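Local coordinates for DNA repair and recombination protein radB (Thermococcus kodakarensis, PDB 2CVF) that is a RecA/Rad51-like protein that probably acts in DNA repair and homologous recombination, and is thought to bind DNA and hydrolyse ATP only very weakly, at residues D112-H117 and I152-F157; A129-Q134 and P166-T171; Y26-S31 and R181-P186. One frame throughout, in Å; residues are numbered along the deposited sequence.

Contact 1 of 3, residues D112-H117 and I152-F157; sequences DSITAH and INQVHF
This is a van der Waals contact between the ends of two adjacent parallel strands, aliphatic branches against polar groups, with no clear hydrogen bond across. Asp112, Ser113 and Ile114, just past strand 109-111, lie against Ile152, Asn153 and Gln154 of strand 150-154. Ile152 and Asp112 lie side by side and point the same way, with methyl CD1 of Ile152 3.3 Å from OD2 of Asp112. An isoleucine can lie along this buried carboxylate because it brings no polar group of its own. Ile114 uses both its branches. Its CG1 stands between the backbone N and the carbonyl carbon (chi1 72°), which directs CG2 to the backbone of Asn153, 3.5 Å from CA, as the two side chains pass in opposite directions. The CG1 arm ends in CD1, which crosses the Gln154 chain at about a right angle, 3.9 Å from its amide carbon CD. With an alanine in place of Ile114, both branches go, which is likely to open a gap beside Asn153 and uncover part of the Gln154 chain. An aspartate closing a hydrophobic strand, followed by a cis peptide bond before Ser113, is consistent with the Walker B region of a RecA-like core.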
loop_
_atom_site.group_PDB
_atom_site.type_symbol
_atom_site.label_atom_id
_atom_site.label_comp_id
_atom_site.label_asym_id
_atom_site.label_seq_id
_atom_site.Cartn_x
_atom_site.Cartn_y
_atom_site.Cartn_z
ATOM N N ASP A 112 -3.670 -5.673 2.273
ATOM C CA ASP A 112 -4.516 -5.932 1.097
ATOM C C ASP A 112 -5.982 -6.408 1.369
ATOM O O ASP A 112 -6.345 -7.512 0.946
ATOM C CB ASP A 112 -3.837 -7.007 0.219
ATOM C CG ASP A 112 -2.511 -6.557 -0.395
ATOM O OD1 ASP A 112 -1.452 -6.950 0.133
ATOM O OD2 ASP A 112 -2.519 -5.840 -1.428
ATOM N N SER A 113 -6.853 -5.688 2.078
ATOM C CA SER A 113 -6.712 -4.390 2.742
ATOM C C SER A 113 -8.175 -3.909 2.788
ATOM O O SER A 113 -8.585 -3.107 3.659
ATOM C CB SER A 113 -5.874 -3.414 1.917
ATOM O OG SER A 113 -5.289 -2.390 2.714
ATOM N N ILE A 114 -8.945 -4.460 1.842
ATOM C CA ILE A 114 -10.366 -4.169 1.654
ATOM C C ILE A 114 -11.361 -5.257 2.127
ATOM O O ILE A 114 -11.097 -6.002 3.073
ATOM C CB ILE A 114 -10.714 -3.772 0.154
ATOM C CG1 ILE A 114 -10.632 -4.987 -0.788
ATOM C CG2 ILE A 114 -9.849 -2.605 -0.307
ATOM C CD1 ILE A 114 -9.227 -5.464 -1.103
ATOM N N THR A 115 -12.505 -5.296 1.445
ATOM C CA THR A 115 -13.636 -6.164 1.712
ATOM C C THR A 115 -13.428 -7.677 1.742
ATOM O O THR A 115 -12.364 -8.193 1.407
ATOM C CB THR A 115 -14.781 -5.777 0.734
ATOM O OG1 THR A 115 -15.918 -6.634 0.908
ATOM C CG2 THR A 115 -14.296 -5.835 -0.700
ATOM N N ALA A 116 -14.494 -8.362 2.148
ATOM C CA ALA A 116 -14.559 -9.809 2.272
ATOM C C ALA A 116 -16.011 -10.253 2.150
ATOM O O ALA A 116 -16.939 -9.437 2.212
ATOM C CB ALA A 116 -14.049 -10.218 3.611
ATOM N N HIS A 117 -16.217 -11.561 2.031
ATOM C CA HIS A 117 -17.572 -12.073 1.928
ATOM C C HIS A 117 -17.949 -13.275 2.769
ATOM O O HIS A 117 -17.108 -14.077 3.177
ATOM C CB HIS A 117 -17.954 -12.318 0.477
ATOM C CG HIS A 117 -18.994 -11.376 -0.023
ATOM N ND1 HIS A 117 -18.805 -10.011 -0.036
ATOM C CD2 HIS A 117 -20.249 -11.586 -0.476
ATOM C CE1 HIS A 117 -19.903 -9.420 -0.474
ATOM N NE2 HIS A 117 -20.794 -10.354 -0.745
ATOM N N ILE A 152 -3.416 -0.997 1.099
ATOM C CA ILE A 152 -3.835 -1.116 -0.294
ATOM C C ILE A 152 -5.355 -1.229 -0.541
ATOM O O ILE A 152 -5.912 -2.333 -0.585
ATOM C CB ILE A 152 -3.092 -2.280 -1.025
ATOM C CG1 ILE A 152 -1.568 -2.091 -0.925
ATOM C CG2 ILE A 152 -3.493 -2.323 -2.515
ATOM C CD1 ILE A 152 -0.721 -3.134 -1.717
ATOM N N ASN A 153 -6.018 -0.095 -0.767
ATOM C CA ASN A 153 -7.463 -0.102 -1.015
ATOM C C ASN A 153 -7.781 -0.077 -2.512
ATOM O O ASN A 153 -6.868 -0.037 -3.347
ATOM C CB ASN A 153 -8.167 1.040 -0.258
ATOM C CG ASN A 153 -8.094 0.868 1.270
ATOM O OD1 ASN A 153 -8.485 -0.172 1.818
ATOM N ND2 ASN A 153 -7.580 1.885 1.955
ATOM N N GLN A 154 -9.065 -0.087 -2.862
ATOM C CA GLN A 154 -9.443 -0.115 -4.273
ATOM C C GLN A 154 -10.538 0.855 -4.762
ATOM O O GLN A 154 -10.952 1.771 -4.041
ATOM C CB GLN A 154 -9.793 -1.552 -4.669
ATOM C CG GLN A 154 -8.591 -2.479 -4.778
ATOM C CD GLN A 154 -8.949 -3.953 -4.664
ATOM O OE1 GLN A 154 -8.070 -4.802 -4.515
ATOM N NE2 GLN A 154 -10.239 -4.266 -4.730
ATOM N N VAL A 155 -10.935 0.649 -6.023
ATOM C CA VAL A 155 -11.949 1.395 -6.780
ATOM C C VAL A 155 -11.752 2.863 -7.158
ATOM O O VAL A 155 -12.362 3.308 -8.125
ATOM C CB VAL A 155 -13.411 1.145 -6.330
ATOM C CG1 VAL A 155 -13.530 -0.149 -5.541
ATOM C CG2 VAL A 155 -13.979 2.346 -5.616
ATOM N N HIS A 156 -10.953 3.631 -6.424
ATOM C CA HIS A 156 -10.681 5.028 -6.811
ATOM C C HIS A 156 -11.882 5.875 -7.274
ATOM O O HIS A 156 -13.044 5.495 -7.119
ATOM C CB HIS A 156 -9.651 5.053 -7.958
ATOM C CG HIS A 156 -10.244 4.783 -9.319
ATOM N ND1 HIS A 156 -10.719 5.781 -10.142
ATOM C CD2 HIS A 156 -10.465 3.619 -9.980
ATOM C CE1 HIS A 156 -11.215 5.249 -11.243
ATOM N NE2 HIS A 156 -11.076 3.939 -11.172
ATOM N N PHE A 157 -11.562 7.018 -7.889
ATOM C CA PHE A 157 -12.563 7.941 -8.430
ATOM C C PHE A 157 -13.312 7.271 -9.578
ATOM O O PHE A 157 -12.937 7.467 -10.735
ATOM C CB PHE A 157 -11.885 9.174 -9.040
ATOM C CG PHE A 157 -11.352 10.152 -8.053
ATOM C CD1 PHE A 157 -10.644 9.734 -6.939
ATOM C CD2 PHE A 157 -11.502 11.512 -8.285
ATOM C CE1 PHE A 157 -10.084 10.663 -6.066
ATOM C CE2 PHE A 157 -10.945 12.450 -7.419
ATOM C CZ PHE A 157 -10.233 12.024 -6.309
#

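Contact 2 of 3, residues A129-Q134 and P166-T171; sequences AELSRQ and PVAEQT
Leu131 and Thr171 carry this surface contact, their side chains crossing obliquely. Leu131 points at the loop from the end region of helix 125-130, while Thr171 points back from just before the short helix 172-175. The branch point CG of Leu131 stands 3.9 Å from the Thr171 methyl CG2, and the CD2 branch runs on toward the backbone at Val167. Ala168 also turns its methyl to this leucine branch, though the two are modelled too close together, so the exact place of CD2 is doubtful. Next in the chain, Ser132 lies beside the same threonine methyl: its CB is 3.6 Å from Thr171 CG2, a van der Waals contact that a small side chain permits. The methyl can serve both neighbours because OG1 stands beside the backbone N of Thr171 (chi1 -47°), which puts CG2 anti to that N and turns the hydroxyl back to its own loop. There the chain makes a type II beta turn from Pro166 to Glu169, closed by a bond from Glu169 N to Pro166 O of 3.2 Å. Val167 and Ala168 are its corners; Ala168, at the second, has the positive phi (85°) that a type II turn calls for, a place more often taken by glycine. The carbonyl of Ala168 is gripped twice by Thr171: OG1 donates to Ala168 O over 3.3 Å, tilted 29° from the carbonyl plane, and Thr171 N reaches that oxygen from the same face. A threonine therefore suits the place on both counts, its hydroxyl fastening the loop and its methyl meeting the other segment. No hydrogen bond spans the two segments themselves. Farther out, Ser132 OG accepts a weak hydrogen bond from Arg175 in helix 172-175, and Glu169 forms a salt bridge with Arg197.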
loop_
_atom_site.group_PDB
_atom_site.type_symbol
_atom_site.label_atom_id
_atom_site.label_comp_id
_atom_site.label_asym_id
_atom_site.label_seq_id
_atom_site.Cartn_x
_atom_site.Cartn_y
_atom_site.Cartn_z
ATOM N N ALA A 129 -17.368 -1.680 8.582
ATOM C CA ALA A 129 -16.964 -1.200 9.883
ATOM C C ALA A 129 -15.495 -1.579 9.944
ATOM O O ALA A 129 -14.640 -0.739 9.658
ATOM C CB ALA A 129 -17.741 -1.919 10.980
ATOM N N GLU A 130 -15.265 -2.886 10.165
ATOM C CA GLU A 130 -13.954 -3.552 10.295
ATOM C C GLU A 130 -12.829 -2.588 10.082
ATOM O O GLU A 130 -12.101 -2.244 11.009
ATOM C CB GLU A 130 -13.845 -4.735 9.315
ATOM C CG GLU A 130 -12.947 -5.906 9.791
ATOM C CD GLU A 130 -13.050 -7.158 8.904
ATOM O OE1 GLU A 130 -12.447 -7.180 7.790
ATOM O OE2 GLU A 130 -13.755 -8.118 9.322
ATOM N N LEU A 131 -12.812 -2.054 8.875
ATOM C CA LEU A 131 -11.851 -1.067 8.404
ATOM C C LEU A 131 -11.549 0.143 9.321
ATOM O O LEU A 131 -10.637 0.921 9.034
ATOM C CB LEU A 131 -12.329 -0.582 7.026
ATOM C CG LEU A 131 -12.017 0.830 6.576
ATOM C CD1 LEU A 131 -10.613 0.848 6.144
ATOM C CD2 LEU A 131 -12.876 1.199 5.424
ATOM N N SER A 132 -12.273 0.307 10.424
ATOM C CA SER A 132 -12.020 1.466 11.272
ATOM C C SER A 132 -11.277 1.194 12.568
ATOM O O SER A 132 -10.571 2.068 13.053
ATOM C CB SER A 132 -13.321 2.221 11.560
ATOM O OG SER A 132 -13.048 3.531 12.025
ATOM N N ARG A 133 -11.472 0.021 13.159
ATOM C CA ARG A 133 -10.782 -0.311 14.393
ATOM C C ARG A 133 -9.418 -0.907 14.079
ATOM O O ARG A 133 -8.440 -0.666 14.790
ATOM C CB ARG A 133 -11.612 -1.272 15.244
ATOM C CG ARG A 133 -12.480 -0.579 16.307
ATOM C CD ARG A 133 -11.603 0.014 17.412
ATOM N NE ARG A 133 -12.362 0.774 18.410
ATOM C CZ ARG A 133 -11.815 1.369 19.470
ATOM N NH1 ARG A 133 -10.499 1.290 19.684
ATOM N NH2 ARG A 133 -12.583 2.038 20.327
ATOM N N GLN A 134 -9.360 -1.672 12.994
ATOM C CA GLN A 134 -8.115 -2.276 12.576
ATOM C C GLN A 134 -7.232 -1.078 12.369
ATOM O O GLN A 134 -6.129 -1.037 12.876
ATOM C CB GLN A 134 -8.255 -3.012 11.241
ATOM C CG GLN A 134 -9.533 -3.819 11.056
ATOM C CD GLN A 134 -9.619 -5.046 11.931
ATOM O OE1 GLN A 134 -10.293 -5.046 12.958
ATOM N NE2 GLN A 134 -8.966 -6.110 11.509
ATOM N N PRO A 166 -14.262 6.563 -2.989
ATOM C CA PRO A 166 -13.534 5.521 -2.246
ATOM C C PRO A 166 -14.324 4.555 -1.327
ATOM O O PRO A 166 -15.305 4.930 -0.687
ATOM C CB PRO A 166 -12.514 6.330 -1.438
ATOM C CG PRO A 166 -12.546 7.724 -2.073
ATOM C CD PRO A 166 -13.989 7.868 -2.377
ATOM N N VAL A 167 -13.811 3.339 -1.180
ATOM C CA VAL A 167 -14.451 2.329 -0.352
ATOM C C VAL A 167 -14.452 2.687 1.145
ATOM O O VAL A 167 -13.446 2.540 1.849
ATOM C CB VAL A 167 -13.859 0.890 -0.664
ATOM C CG1 VAL A 167 -12.967 0.362 0.455
ATOM C CG2 VAL A 167 -14.984 -0.104 -0.956
ATOM N N ALA A 168 -15.592 3.216 1.597
ATOM C CA ALA A 168 -15.836 3.637 2.997
ATOM C C ALA A 168 -15.367 5.052 3.365
ATOM O O ALA A 168 -15.432 5.443 4.547
ATOM C CB ALA A 168 -15.289 2.609 4.000
ATOM N N GLU A 169 -14.945 5.808 2.339
ATOM C CA GLU A 169 -14.458 7.192 2.445
ATOM C C GLU A 169 -14.083 7.677 3.852
ATOM O O GLU A 169 -13.065 7.233 4.404
ATOM C CB GLU A 169 -15.468 8.144 1.787
ATOM C CG GLU A 169 -15.164 9.659 1.865
ATOM C CD GLU A 169 -13.962 10.082 1.050
ATOM O OE1 GLU A 169 -14.068 10.125 -0.204
ATOM O OE2 GLU A 169 -12.926 10.410 1.679
ATOM N N GLN A 170 -14.987 8.468 4.453
ATOM C CA GLN A 170 -14.860 9.112 5.773
ATOM C C GLN A 170 -13.947 8.492 6.824
ATOM O O GLN A 170 -13.532 9.187 7.750
ATOM C CB GLN A 170 -16.246 9.363 6.382
ATOM C CG GLN A 170 -17.099 10.467 5.701
ATOM C CD GLN A 170 -17.661 10.070 4.327
ATOM O OE1 GLN A 170 -17.904 8.888 4.057
ATOM N NE2 GLN A 170 -17.841 11.057 3.448
ATOM N N THR A 171 -13.712 7.182 6.716
ATOM C CA THR A 171 -12.831 6.422 7.613
ATOM C C THR A 171 -11.427 6.623 7.084
ATOM O O THR A 171 -10.562 7.160 7.764
ATOM C CB THR A 171 -13.115 4.906 7.524
ATOM O OG1 THR A 171 -14.529 4.668 7.595
ATOM C CG2 THR A 171 -12.410 4.151 8.648
#

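Contact 3 of 3, residues Y26-S31 and R181-P186; sequences YGPYAS and RLDKLP
Tyr26 overlaps the aliphatic part of Arg181, whose CB lies 4.0 Å from ring atom CE2 and whose CG comes to the ring at a slant, though the exact place of CG is less sure. CG of Arg181 lies opposite its backbone N (chi1 -176°), and bends farther along the chain bring the guanidinium plane to within 21° of parallel with the tyrosine ring. The same arginine makes a cation-pi contact with Phe157. At Gly27 the two backbones come close: CA donates a C-H...O contact to Leu182 O over 3.2 Å. A side chain here would run into that oxygen, so glycine suits the place. Pro28, which has no N-H to offer, presents its ring instead, with CG 4.3 Å from Lys184 CG. Ser31 faces Leu182, CB to CB 4.1 Å, its small side chain leaving room for the leucine. At the outer end the extended Lys184 chain brings NZ 3.6 Å from Tyr29 OH. With no hydrogen bond between the segments, the start of the predicted ATP-binding P-loop rests on strand 182-184 through van der Waals and C-H...O contacts, consistent with a loop whose backbone N-H groups serve a nucleotide phosphate, as in other P-loop proteins.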
loop_
_atom_site.group_PDB
_atom_site.type_symbol
_atom_site.label_atom_id
_atom_site.label_comp_id
_atom_site.label_asym_id
_atom_site.label_seq_id
_atom_site.Cartn_x
_atom_site.Cartn_y
_atom_site.Cartn_z
ATOM N N TYR A 26 -5.535 4.181 -3.009
ATOM C CA TYR A 26 -6.722 3.559 -3.624
ATOM C C TYR A 26 -6.771 3.771 -5.145
ATOM O O TYR A 26 -6.581 4.880 -5.633
ATOM C CB TYR A 26 -8.055 4.006 -2.964
ATOM C CG TYR A 26 -8.443 5.488 -3.046
ATOM C CD1 TYR A 26 -8.823 6.179 -1.889
ATOM C CD2 TYR A 26 -8.454 6.198 -4.269
ATOM C CE1 TYR A 26 -9.201 7.532 -1.938
ATOM C CE2 TYR A 26 -8.828 7.547 -4.325
ATOM C CZ TYR A 26 -9.200 8.210 -3.147
ATOM O OH TYR A 26 -9.539 9.546 -3.145
ATOM N N GLY A 27 -7.017 2.711 -5.898
ATOM C CA GLY A 27 -7.095 2.850 -7.343
ATOM C C GLY A 27 -7.675 1.587 -7.943
ATOM O O GLY A 27 -8.300 0.787 -7.231
ATOM N N PRO A 28 -7.563 1.408 -9.261
ATOM C CA PRO A 28 -8.104 0.193 -9.867
ATOM C C PRO A 28 -6.972 -0.840 -9.998
ATOM O O PRO A 28 -5.882 -0.665 -9.428
ATOM C CB PRO A 28 -8.550 0.697 -11.235
ATOM C CG PRO A 28 -7.427 1.646 -11.589
ATOM C CD PRO A 28 -7.156 2.381 -10.292
ATOM N N TYR A 29 -7.271 -1.935 -10.693
ATOM C CA TYR A 29 -6.315 -2.999 -11.002
ATOM C C TYR A 29 -5.464 -2.513 -12.178
ATOM O O TYR A 29 -5.881 -1.623 -12.953
ATOM C CB TYR A 29 -7.063 -4.270 -11.447
ATOM C CG TYR A 29 -8.039 -4.072 -12.619
ATOM C CD1 TYR A 29 -8.891 -2.972 -12.677
ATOM C CD2 TYR A 29 -8.169 -5.031 -13.606
ATOM C CE1 TYR A 29 -9.834 -2.844 -13.662
ATOM C CE2 TYR A 29 -9.112 -4.912 -14.601
ATOM C CZ TYR A 29 -9.957 -3.820 -14.622
ATOM O OH TYR A 29 -10.961 -3.739 -15.578
ATOM N N ALA A 30 -4.310 -3.152 -12.357
ATOM C CA ALA A 30 -3.405 -2.813 -13.460
ATOM C C ALA A 30 -3.012 -1.374 -13.306
ATOM O O ALA A 30 -3.356 -0.552 -14.155
ATOM C CB ALA A 30 -4.110 -3.007 -14.810
ATOM N N SER A 31 -2.319 -1.059 -12.214
ATOM C CA SER A 31 -1.924 0.320 -11.970
ATOM C C SER A 31 -0.569 0.522 -11.302
ATOM O O SER A 31 -0.020 1.622 -11.339
ATOM C CB SER A 31 -3.026 1.047 -11.185
ATOM O OG SER A 31 -3.383 0.312 -10.037
ATOM N N ARG A 181 -3.115 7.903 -4.893
ATOM C CA ARG A 181 -4.026 7.218 -5.791
ATOM C C ARG A 181 -3.310 6.911 -7.087
ATOM O O ARG A 181 -2.616 7.770 -7.669
ATOM C CB ARG A 181 -5.278 8.066 -6.101
ATOM C CG ARG A 181 -6.337 7.371 -6.975
ATOM C CD ARG A 181 -6.513 8.007 -8.357
ATOM N NE ARG A 181 -7.426 9.148 -8.362
ATOM C CZ ARG A 181 -7.781 9.837 -9.450
ATOM N NH1 ARG A 181 -7.314 9.510 -10.645
ATOM N NH2 ARG A 181 -8.566 10.903 -9.333
ATOM N N LEU A 182 -3.482 5.674 -7.528
ATOM C CA LEU A 182 -2.906 5.245 -8.768
ATOM C C LEU A 182 -4.050 4.886 -9.723
ATOM O O LEU A 182 -4.897 4.055 -9.386
ATOM C CB LEU A 182 -1.989 4.043 -8.546
ATOM C CG LEU A 182 -0.634 4.341 -7.911
ATOM C CD1 LEU A 182 -0.603 3.849 -6.473
ATOM C CD2 LEU A 182 0.436 3.648 -8.732
ATOM N N ASP A 183 -4.115 5.570 -10.868
ATOM C CA ASP A 183 -5.132 5.284 -11.882
ATOM C C ASP A 183 -4.452 4.895 -13.222
ATOM O O ASP A 183 -3.269 5.191 -13.424
ATOM C CB ASP A 183 -6.141 6.448 -12.030
ATOM C CG ASP A 183 -7.592 6.003 -11.741
ATOM O OD1 ASP A 183 -8.329 5.659 -12.687
ATOM O OD2 ASP A 183 -7.991 5.970 -10.567
ATOM N N LYS A 184 -5.166 4.174 -14.088
ATOM C CA LYS A 184 -4.589 3.731 -15.352
ATOM C C LYS A 184 -4.768 4.737 -16.482
ATOM O O LYS A 184 -5.860 5.295 -16.649
ATOM C CB LYS A 184 -5.092 2.314 -15.760
ATOM C CG LYS A 184 -6.609 2.097 -15.827
ATOM C CD LYS A 184 -6.987 0.696 -16.351
ATOM C CE LYS A 184 -8.494 0.523 -16.296
ATOM N NZ LYS A 184 -9.063 -0.820 -16.616
ATOM N N LEU A 185 -3.689 4.959 -17.238
ATOM C CA LEU A 185 -3.665 5.895 -18.356
ATOM C C LEU A 185 -3.153 5.111 -19.577
ATOM O O LEU A 185 -2.362 4.182 -19.432
ATOM C CB LEU A 185 -2.762 7.106 -17.999
ATOM C CG LEU A 185 -2.549 8.343 -18.907
ATOM C CD1 LEU A 185 -2.507 9.646 -18.091
ATOM C CD2 LEU A 185 -1.274 8.185 -19.729
ATOM N N PRO A 186 -3.666 5.435 -20.779
ATOM C CA PRO A 186 -3.398 4.881 -22.113
ATOM C C PRO A 186 -1.990 4.381 -22.474
ATOM O O PRO A 186 -1.350 4.944 -23.366
ATOM C CB PRO A 186 -3.817 6.031 -23.045
ATOM C CG PRO A 186 -5.009 6.585 -22.360
ATOM C CD PRO A 186 -4.642 6.541 -20.871
#

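Contacts 1 and 3 meet in the parallel sheet, where strands 150-154 and 25-27 are neighbours; their centres are 13 Å apart, and His156 CB comes to 3.4 Å from Gly27 CA. Contact 2 lies toward the surface, its centre 10 Å from that of contact 1 and 20 Å from that of contact 3, which it reaches through Pro166 CG at 3.4 Å from Tyr26 CE1. Contact 3 holds five of the eight predicted ATP-binding residues. Contact 1 approaches the same site from the neighbouring strand, the side chain of Ile152 being about 5 Å from that of Lys33, whereas at contact 2 the side chain of Val167 stays about 10 Å from Gly27.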